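PDB 3TAH: ferrous iron uptake transporter protein B from Streptococcus thermophilus, which probably drives GTP-dependent uptake of ferrous iron across the cell membrane, the chain here being its cytosolic nucleotide-binding G-protein domain with the helical domain that follows. Local coordinates for residues Lys16-Thr24 with Thr143-Val151; Trp33-Ser42 with Leu51-Ile59. The protein carries 1 engineered substitution. One frame throughout, in Å; residues are numbered along the deposited sequence.

Contact 1: Lys16-Thr24 with Thr143-Val151. With BGO (3'-O-(N-methylanthraniloyl)guanosine-5'-diphosphate), chain C.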
loop_
_atom_site.group_PDB
_atom_site.type_symbol
_atom_site.label_atom_id
_atom_site.label_comp_id
_atom_site.label_asym_id
_atom_site.label_seq_id
_atom_site.Cartn_x
_atom_site.Cartn_y
_atom_site.Cartn_z
ATOM N N LYS A 16 2.771 11.996 -7.883
ATOM C CA LYS A 16 3.913 11.400 -7.197
ATOM C C LYS A 16 5.233 12.018 -7.676
ATOM O O LYS A 16 6.067 12.371 -6.850
ATOM C CB LYS A 16 3.919 9.873 -7.352
ATOM C CG LYS A 16 5.160 9.202 -6.765
ATOM C CD LYS A 16 5.040 7.700 -6.741
ATOM C CE LYS A 16 5.047 7.098 -8.122
ATOM N NZ LYS A 16 6.353 7.298 -8.824
ATOM N N THR A 17 5.416 12.154 -8.990
ATOM C CA THR A 17 6.628 12.759 -9.534
ATOM C C THR A 17 6.765 14.211 -9.093
ATOM O O THR A 17 7.858 14.642 -8.708
ATOM C CB THR A 17 6.671 12.736 -11.081
ATOM O OG1 THR A 17 6.582 11.387 -11.542
ATOM C CG2 THR A 17 7.958 13.352 -11.594
ATOM N N SER A 18 5.659 14.954 -9.150
ATOM C CA SER A 18 5.647 16.348 -8.731
ATOM C C SER A 18 6.095 16.476 -7.286
ATOM O O SER A 18 6.902 17.353 -6.978
ATOM C CB SER A 18 4.266 16.982 -8.904
ATOM O OG SER A 18 3.890 17.027 -10.272
ATOM N N LEU A 19 5.575 15.614 -6.402
ATOM C CA LEU A 19 5.995 15.632 -4.992
ATOM C C LEU A 19 7.430 15.139 -4.835
ATOM O O LEU A 19 8.195 15.715 -4.087
ATOM C CB LEU A 19 5.069 14.800 -4.101
ATOM C CG LEU A 19 3.662 15.356 -3.922
ATOM C CD1 LEU A 19 2.752 14.347 -3.215
ATOM C CD2 LEU A 19 3.668 16.664 -3.157
ATOM N N PHE A 20 7.792 14.076 -5.537
ATOM C CA PHE A 20 9.185 13.615 -5.525
ATOM C C PHE A 20 10.158 14.761 -5.830
ATOM O O PHE A 20 11.152 14.965 -5.108
ATOM C CB PHE A 20 9.400 12.473 -6.522
ATOM C CG PHE A 20 10.795 11.919 -6.489
ATOM C CD1 PHE A 20 11.172 11.031 -5.493
ATOM C CD2 PHE A 20 11.739 12.306 -7.436
ATOM C CE1 PHE A 20 12.476 10.515 -5.438
ATOM C CE2 PHE A 20 13.048 11.787 -7.389
ATOM C CZ PHE A 20 13.403 10.886 -6.383
ATOM N N ASN A 21 9.864 15.502 -6.896
ATOM C CA ASN A 21 10.712 16.632 -7.318
ATOM C C ASN A 21 10.767 17.746 -6.290
ATOM O O ASN A 21 11.843 18.291 -6.047
ATOM C CB ASN A 21 10.286 17.160 -8.698
ATOM C CG ASN A 21 10.551 16.161 -9.804
ATOM O OD1 ASN A 21 11.391 15.275 -9.663
ATOM N ND2 ASN A 21 9.836 16.294 -10.920
ATOM N N LEU A 22 9.630 18.072 -5.668
ATOM C CA LEU A 22 9.616 19.059 -4.584
ATOM C C LEU A 22 10.422 18.618 -3.366
ATOM O O LEU A 22 11.176 19.405 -2.789
ATOM C CB LEU A 22 8.188 19.362 -4.130
ATOM C CG LEU A 22 7.375 20.346 -4.956
ATOM C CD1 LEU A 22 5.939 20.371 -4.447
ATOM C CD2 LEU A 22 8.017 21.740 -4.863
ATOM N N ILE A 23 10.257 17.359 -2.977
ATOM C CA ILE A 23 10.869 16.829 -1.764
ATOM C C ILE A 23 12.385 16.687 -1.893
ATOM O O ILE A 23 13.099 16.957 -0.920
ATOM C CB ILE A 23 10.265 15.451 -1.372
ATOM C CG1 ILE A 23 8.795 15.594 -0.972
ATOM C CG2 ILE A 23 11.031 14.837 -0.195
ATOM C CD1 ILE A 23 8.021 14.290 -1.054
ATOM N N THR A 24 12.841 16.253 -3.066
ATOM C CA THR A 24 14.262 15.996 -3.322
ATOM C C THR A 24 14.994 17.109 -4.076
ATOM O O THR A 24 16.234 17.139 -4.061
ATOM C CB THR A 24 14.484 14.689 -4.116
ATOM O OG1 THR A 24 13.959 14.807 -5.450
ATOM C CG2 THR A 24 13.856 13.507 -3.373
ATOM N N THR A 143 -1.985 17.624 0.895
ATOM C CA THR A 143 -0.907 18.275 0.169
ATOM C C THR A 143 -1.376 18.810 -1.187
ATOM O O THR A 143 -2.384 18.364 -1.745
ATOM C CB THR A 143 0.307 17.324 -0.098
ATOM O OG1 THR A 143 -0.080 16.269 -0.984
ATOM C CG2 THR A 143 0.846 16.727 1.183
ATOM N N SER A 144 -0.609 19.774 -1.690
ATOM C CA SER A 144 -0.732 20.264 -3.061
ATOM C C SER A 144 0.677 20.434 -3.611
ATOM O O SER A 144 1.435 21.276 -3.123
ATOM C CB SER A 144 -1.483 21.596 -3.131
ATOM O OG SER A 144 -1.575 22.028 -4.477
ATOM N N ALA A 145 1.025 19.615 -4.603
ATOM C CA ALA A 145 2.304 19.744 -5.297
ATOM C C ALA A 145 2.342 21.058 -6.095
ATOM O O ALA A 145 3.397 21.682 -6.207
ATOM C CB ALA A 145 2.557 18.527 -6.198
ATOM N N LEU A 146 1.201 21.494 -6.627
ATOM C CA LEU A 146 1.128 22.752 -7.393
ATOM C C LEU A 146 1.362 23.969 -6.490
ATOM O O LEU A 146 2.298 24.762 -6.707
ATOM C CB LEU A 146 -0.218 22.874 -8.124
ATOM C CG LEU A 146 -0.471 24.188 -8.891
ATOM C CD1 LEU A 146 0.610 24.419 -9.935
ATOM C CD2 LEU A 146 -1.845 24.165 -9.530
ATOM N N LYS A 147 0.529 24.092 -5.463
ATOM C CA LYS A 147 0.604 25.204 -4.516
ATOM C C LYS A 147 1.770 25.087 -3.541
ATOM O O LYS A 147 2.062 26.040 -2.825
ATOM C CB LYS A 147 -0.704 25.345 -3.727
ATOM C CG LYS A 147 -1.975 25.444 -4.575
ATOM C CD LYS A 147 -1.990 26.667 -5.492
ATOM C CE LYS A 147 -3.137 26.602 -6.494
ATOM N NZ LYS A 147 -2.991 27.654 -7.556
ATOM N N GLN A 148 2.414 23.923 -3.499
ATOM C CA GLN A 148 3.552 23.648 -2.624
ATOM C C GLN A 148 3.171 23.796 -1.142
ATOM O O GLN A 148 3.795 24.561 -0.398
ATOM C CB GLN A 148 4.768 24.504 -3.027
ATOM C CG GLN A 148 5.103 24.378 -4.523
ATOM C CD GLN A 148 6.408 25.048 -4.948
ATOM O OE1 GLN A 148 7.220 25.450 -4.118
ATOM N NE2 GLN A 148 6.610 25.158 -6.256
ATOM N N THR A 149 2.136 23.056 -0.737
ATOM C CA THR A 149 1.629 23.043 0.637
ATOM C C THR A 149 1.568 21.620 1.197
ATOM O O THR A 149 1.280 20.665 0.461
ATOM C CB THR A 149 0.221 23.669 0.743
ATOM O OG1 THR A 149 -0.706 22.979 -0.105
ATOM C CG2 THR A 149 0.250 25.155 0.366
ATOM N N GLY A 150 1.854 21.485 2.489
ATOM C CA GLY A 150 1.761 20.189 3.188
ATOM C C GLY A 150 2.916 19.223 2.973
ATOM O O GLY A 150 2.966 18.154 3.592
ATOM N N VAL A 151 3.860 19.602 2.116
ATOM C CA VAL A 151 4.915 18.689 1.679
ATOM C C VAL A 151 5.877 18.360 2.822
ATOM O O VAL A 151 6.107 17.179 3.118
ATOM C CB VAL A 151 5.659 19.243 0.430
ATOM C CG1 VAL A 151 6.767 18.305 -0.012
ATOM C CG2 VAL A 151 4.690 19.452 -0.715
HETATM C "C'" BGO C . 0.754 18.377 -15.649
HETATM N N1 BGO C . -2.387 19.962 -7.613
HETATM C C2 BGO C . -2.651 20.257 -8.969
HETATM N N2 BGO C . -3.549 21.181 -9.283
HETATM N N3 BGO C . -1.995 19.593 -9.934
HETATM C C4 BGO C . -1.079 18.659 -9.597
HETATM C C5 BGO C . -0.776 18.324 -8.272
HETATM C C6 BGO C . -1.444 18.996 -7.247
HETATM O O6 BGO C . -1.228 18.763 -6.051
HETATM N N7 BGO C . 0.160 17.375 -8.316
HETATM C C8 BGO C . 0.448 17.099 -9.590
HETATM N N9 BGO C . -0.312 17.895 -10.354
HETATM P PA BGO C . 2.547 13.834 -11.875
HETATM P PB BGO C . 2.701 10.975 -11.326
HETATM C "C1'" BGO C . 0.043 19.253 -16.704
HETATM O "O1'" BGO C . 1.974 18.281 -15.629
HETATM O O1A BGO C . 3.440 14.257 -10.793
HETATM C C1B BGO C . -0.419 17.995 -11.778
HETATM O O1B BGO C . 2.007 10.305 -10.226
HETATM C "C2'" BGO C . 0.764 20.139 -17.518
HETATM N "N2'" BGO C . 2.092 20.266 -17.436
HETATM O "O2'" BGO C . 1.405 19.078 -12.792
HETATM O O2A BGO C . 3.074 13.715 -13.274
HETATM C C2B BGO C . 0.759 17.836 -12.597
HETATM O O2B BGO C . 4.105 11.257 -11.089
HETATM C "C3'" BGO C . 0.065 20.903 -18.447
HETATM O "O3'" BGO C . 0.056 17.745 -14.745
HETATM O O3A BGO C . 1.891 12.390 -11.517
HETATM C C3B BGO C . 0.845 17.002 -13.797
HETATM O O3B BGO C . 2.440 10.341 -12.659
HETATM C "C4'" BGO C . -1.309 20.805 -18.558
HETATM O "O4'" BGO C . -1.037 16.726 -12.201
HETATM C C4B BGO C . -0.266 16.061 -13.337
HETATM C "C5'" BGO C . -2.033 19.933 -17.755
HETATM O "O5'" BGO C . 1.270 14.815 -11.890
HETATM C C5B BGO C . 0.204 14.681 -12.844
HETATM C "C6'" BGO C . -1.347 19.151 -16.818
HETATM C "CM'" BGO C . 2.923 20.767 -18.546
#
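Leu19 lays its CD2 methyl over the CB of Ala145, 3.7 Å away, and the same methyl also meets Val151 CG2, so one branch touches both Ala145 and the first residue of helix 151-159. Its other branch, CD1, turns to Thr143, whose hydroxyl is taken up by Asn115. One turn further along helix 16-24, Leu22 sets its two methyls on different parts of the loop: CD1 rests against the backbone oxygen of Ala145, while CD2 lies against the amide end of Gln148, 3.7 Å from its CD. Ile23 closes the row, its CG1 reaching CG1 of Val151 at 3.5 Å; CG1 of Val151 stands opposite its backbone N (chi1 179°), which sends the two methyls to different partners, CG1 to Ile23 and CG2 to the two leucines. At the nucleotide end Ala145 CB touches Ser18 CB and lies 3.4 Å from N7 of the guanine. The backbone N of Ala145 donates to O6 of the base at 2.8 Å, whereas Ser18 grips the alpha-phosphate oxygen O1A twice, through N and OG. The amides of Lys16 and Thr17 hold beta-phosphate oxygens, with Thr17 OG1 adding a second bond to O2B. The apolar seam thus ties the phosphate-binding P-loop helix to the loop that reads the guanine O6, the G1 and G5 elements of a GTPase nucleotide site.

Contact 2: Trp33-Ser42 with Leu51-Ile59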
loop_
_atom_site.group_PDB
_atom_site.type_symbol
_atom_site.label_atom_id
_atom_site.label_comp_id
_atom_site.label_asym_id
_atom_site.label_seq_id
_atom_site.Cartn_x
_atom_site.Cartn_y
_atom_site.Cartn_z
ATOM N N TRP A 33 15.987 -1.104 -12.094
ATOM C CA TRP A 33 15.901 -2.176 -11.108
ATOM C C TRP A 33 16.614 -3.397 -11.686
ATOM O O TRP A 33 16.572 -3.621 -12.901
ATOM C CB TRP A 33 14.459 -2.482 -10.714
ATOM C CG TRP A 33 13.868 -1.391 -9.878
ATOM C CD1 TRP A 33 13.154 -0.329 -10.319
ATOM C CD2 TRP A 33 13.947 -1.259 -8.453
ATOM N NE1 TRP A 33 12.780 0.472 -9.264
ATOM C CE2 TRP A 33 13.254 -0.079 -8.105
ATOM C CE3 TRP A 33 14.549 -2.017 -7.436
ATOM C CZ2 TRP A 33 13.139 0.363 -6.785
ATOM C CZ3 TRP A 33 14.437 -1.572 -6.116
ATOM C CH2 TRP A 33 13.734 -0.394 -5.807
ATOM N N PRO A 34 17.289 -4.177 -10.829
ATOM C CA PRO A 34 18.105 -5.266 -11.370
ATOM C C PRO A 34 17.323 -6.273 -12.218
ATOM O O PRO A 34 16.220 -6.689 -11.846
ATOM C CB PRO A 34 18.673 -5.950 -10.120
ATOM C CG PRO A 34 18.561 -4.971 -9.053
ATOM C CD PRO A 34 17.425 -4.060 -9.367
ATOM N N GLY A 35 17.906 -6.635 -13.358
ATOM C CA GLY A 35 17.320 -7.613 -14.277
ATOM C C GLY A 35 16.152 -7.147 -15.137
ATOM O O GLY A 35 15.649 -7.930 -15.941
ATOM N N VAL A 36 15.714 -5.895 -14.974
ATOM C CA VAL A 36 14.590 -5.337 -15.730
ATOM C C VAL A 36 14.917 -3.916 -16.188
ATOM O O VAL A 36 15.893 -3.309 -15.726
ATOM C CB VAL A 36 13.283 -5.342 -14.891
ATOM C CG1 VAL A 36 12.846 -6.774 -14.591
ATOM C CG2 VAL A 36 13.454 -4.546 -13.601
ATOM N N THR A 37 14.107 -3.387 -17.097
ATOM C CA THR A 37 14.297 -2.018 -17.587
ATOM C C THR A 37 13.432 -0.975 -16.861
ATOM O O THR A 37 13.366 0.171 -17.299
ATOM C CB THR A 37 14.063 -1.939 -19.117
ATOM O OG1 THR A 37 12.696 -2.233 -19.414
ATOM C CG2 THR A 37 14.994 -2.919 -19.850
ATOM N N VAL A 38 12.783 -1.350 -15.759
ATOM C CA VAL A 38 11.982 -0.396 -14.987
ATOM C C VAL A 38 12.924 0.578 -14.290
ATOM O O VAL A 38 13.896 0.156 -13.651
ATOM C CB VAL A 38 11.104 -1.081 -13.928
ATOM C CG1 VAL A 38 10.229 -0.052 -13.214
ATOM C CG2 VAL A 38 10.226 -2.178 -14.554
ATOM N N GLU A 39 12.633 1.870 -14.408
ATOM C CA GLU A 39 13.458 2.910 -13.794
ATOM C C GLU A 39 13.546 2.734 -12.283
ATOM O O GLU A 39 12.539 2.471 -11.627
ATOM C CB GLU A 39 12.895 4.304 -14.109
ATOM C CG GLU A 39 13.506 5.455 -13.316
ATOM C CD GLU A 39 12.759 6.749 -13.543
ATOM O OE1 GLU A 39 13.066 7.410 -14.557
ATOM O OE2 GLU A 39 11.878 7.090 -12.711
ATOM N N ARG A 40 14.755 2.880 -11.748
ATOM C CA ARG A 40 14.978 2.941 -10.313
ATOM C C ARG A 40 15.466 4.337 -9.997
ATOM O O ARG A 40 16.539 4.740 -10.470
ATOM C CB ARG A 40 16.016 1.916 -9.890
ATOM C CG ARG A 40 16.298 1.845 -8.403
ATOM C CD ARG A 40 17.342 0.765 -8.176
ATOM N NE ARG A 40 17.560 0.450 -6.772
ATOM C CZ ARG A 40 18.408 -0.487 -6.339
ATOM N NH1 ARG A 40 19.145 -1.204 -7.195
ATOM N NH2 ARG A 40 18.533 -0.699 -5.031
ATOM N N LYS A 41 14.686 5.070 -9.201
ATOM C CA LYS A 41 14.991 6.456 -8.893
ATOM C C LYS A 41 14.859 6.713 -7.404
ATOM O O LYS A 41 13.888 6.293 -6.779
ATOM C CB LYS A 41 14.059 7.392 -9.647
ATOM C CG LYS A 41 14.339 8.886 -9.415
ATOM C CD LYS A 41 13.566 9.757 -10.398
ATOM C CE LYS A 41 12.044 9.639 -10.218
ATOM N NZ LYS A 41 11.310 10.625 -11.077
ATOM N N SER A 42 15.837 7.426 -6.863
ATOM C CA SER A 42 15.816 7.835 -5.473
ATOM C C SER A 42 16.462 9.196 -5.324
ATOM O O SER A 42 17.156 9.670 -6.231
ATOM C CB SER A 42 16.546 6.822 -4.605
ATOM O OG SER A 42 17.923 6.771 -4.953
ATOM N N LEU A 51 17.012 11.498 5.456
ATOM C CA LEU A 51 15.865 10.794 4.892
ATOM C C LEU A 51 16.084 10.532 3.410
ATOM O O LEU A 51 16.410 11.457 2.651
ATOM C CB LEU A 51 14.586 11.618 5.059
ATOM C CG LEU A 51 14.246 12.185 6.437
ATOM C CD1 LEU A 51 12.929 12.950 6.342
ATOM C CD2 LEU A 51 14.178 11.118 7.513
ATOM N N GLU A 52 15.905 9.283 2.984
ATOM C CA GLU A 52 15.992 8.961 1.562
ATOM C C GLU A 52 14.627 8.551 1.023
ATOM O O GLU A 52 13.934 7.737 1.639
ATOM C CB GLU A 52 16.983 7.837 1.321
ATOM C CG GLU A 52 17.193 7.515 -0.152
ATOM C CD GLU A 52 18.419 6.647 -0.382
ATOM O OE1 GLU A 52 19.313 7.044 -1.157
ATOM O OE2 GLU A 52 18.487 5.567 0.223
ATOM N N ILE A 53 14.260 9.112 -0.121
ATOM C CA ILE A 53 13.021 8.770 -0.805
ATOM C C ILE A 53 13.358 7.745 -1.880
ATOM O O ILE A 53 14.153 8.015 -2.790
ATOM C CB ILE A 53 12.356 10.004 -1.445
ATOM C CG1 ILE A 53 12.184 11.126 -0.407
ATOM C CG2 ILE A 53 11.042 9.643 -2.086
ATOM C CD1 ILE A 53 11.446 10.751 0.841
ATOM N N GLN A 54 12.770 6.562 -1.757
ATOM C CA GLN A 54 12.844 5.563 -2.798
ATOM C C GLN A 54 11.579 5.729 -3.612
ATOM O O GLN A 54 10.486 5.357 -3.146
ATOM C CB GLN A 54 12.924 4.142 -2.217
ATOM C CG GLN A 54 12.988 3.045 -3.281
ATOM C CD GLN A 54 14.188 3.191 -4.181
ATOM O OE1 GLN A 54 15.305 3.015 -3.731
ATOM N NE2 GLN A 54 13.963 3.525 -5.455
ATOM N N ASP A 55 11.701 6.290 -4.812
ATOM C CA ASP A 55 10.562 6.343 -5.706
ATOM C C ASP A 55 10.258 4.906 -6.130
ATOM O O ASP A 55 11.161 4.057 -6.235
ATOM C CB ASP A 55 10.816 7.242 -6.919
ATOM C CG ASP A 55 9.553 7.555 -7.697
ATOM O OD1 ASP A 55 8.513 7.865 -7.077
ATOM O OD2 ASP A 55 9.604 7.493 -8.939
ATOM N N LEU A 56 8.975 4.637 -6.328
ATOM C CA LEU A 56 8.516 3.361 -6.842
ATOM C C LEU A 56 7.615 3.669 -8.025
ATOM O O LEU A 56 7.016 4.746 -8.065
ATOM C CB LEU A 56 7.789 2.568 -5.757
ATOM C CG LEU A 56 8.619 2.082 -4.573
ATOM C CD1 LEU A 56 7.737 1.350 -3.553
ATOM C CD2 LEU A 56 9.753 1.150 -5.027
ATOM N N PRO A 57 7.520 2.744 -8.999
ATOM C CA PRO A 57 6.696 3.005 -10.193
ATOM C C PRO A 57 5.248 3.279 -9.816
ATOM O O PRO A 57 4.741 2.679 -8.866
ATOM C CB PRO A 57 6.773 1.700 -10.996
ATOM C CG PRO A 57 7.849 0.910 -10.414
ATOM C CD PRO A 57 8.151 1.410 -9.039
ATOM N N GLY A 58 4.611 4.190 -10.538
ATOM C CA GLY A 58 3.191 4.450 -10.351
ATOM C C GLY A 58 2.400 3.208 -10.734
ATOM O O GLY A 58 2.556 2.685 -11.845
ATOM N N ILE A 59 1.564 2.722 -9.819
ATOM C CA ILE A 59 0.735 1.537 -10.061
ATOM C C ILE A 59 -0.650 1.703 -9.448
ATOM O O ILE A 59 -0.852 2.522 -8.544
ATOM C CB ILE A 59 1.392 0.250 -9.506
ATOM C CG1 ILE A 59 1.617 0.335 -7.991
ATOM C CG2 ILE A 59 2.734 -0.015 -10.186
ATOM C CD1 ILE A 59 2.151 -0.967 -7.394
HETATM O O HOH W 1 12.099 3.637 -8.724
HETATM O O HOH W 2 10.968 5.586 -10.380
HETATM O O HOH W 3 17.503 2.809 -5.138
HETATM O O HOH W 4 8.849 10.178 -9.932
HETATM O O HOH W 5 19.189 8.599 -3.452
#
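Trp33 and Gln54 approach from opposite directions, the indole and amide planes 58° apart, with NE2 of Gln54 lying obliquely 3.5 Å from CZ2. The amide is fixed by its own neighbour: NE2 donates almost straight (173°) to a lone pair of Asp55 O, 3.0 Å away, and the bend of the Gln54 chain at chi2 (60°) folds it back for this. Arg40 CG sits over the centre of one indole face, Leu56 CD2 comes obliquely to CZ2, and Asp55 O lies at the ring edge, near its plane. A water bridges Lys41 N and Asp55 O, beside Trp33 NE1. Arg40 and Gln54 belong to the antiparallel hairpin of strands 39-45 and 51-55, against which Trp33 folds; there Asp55 N donates to Lys41 O at 2.9 Å and Ser42 faces Gln54 as a non-hydrogen-bonded pair. In the GTPase fold this hairpin links the switch-one region to the DxxG (G3) motif, Asp55-Gly58, where switch two begins. Lys41 crosses Asp55 obliquely, its CE 3.5 Å from OD2, while a water links its NZ to that oxygen; Lys16 holds OD1 of the carboxylate in a salt bridge. Beyond the strand ends, Val38 CG1 touches Pro57 CG at 3.8 Å, the two side chains crossing at about a right angle.

The centres of contacts 1 and 2 lie about 18 Å apart within the G-protein domain. Along the chain helix 16-24 comes first, then both segments of contact 2, and the loop 143-151 last, so the hairpin falls wholly between the halves of contact 1. They meet through helix 16-24: Lys16 NZ reaches Leu56 O in a hydrogen bond, and Phe20 packs on Lys41 and Ser42. Contact 1 joins this helix to the loop after edge strand 140-142, whereas contact 2 pairs strands 39-45 and 51-55 of the same sheet. Helix 16-24 thus carries part of the phosphate site and touches both the base-recognition loop and the hairpin, placing the nucleotide beside elements that, in GTPases, respond to it.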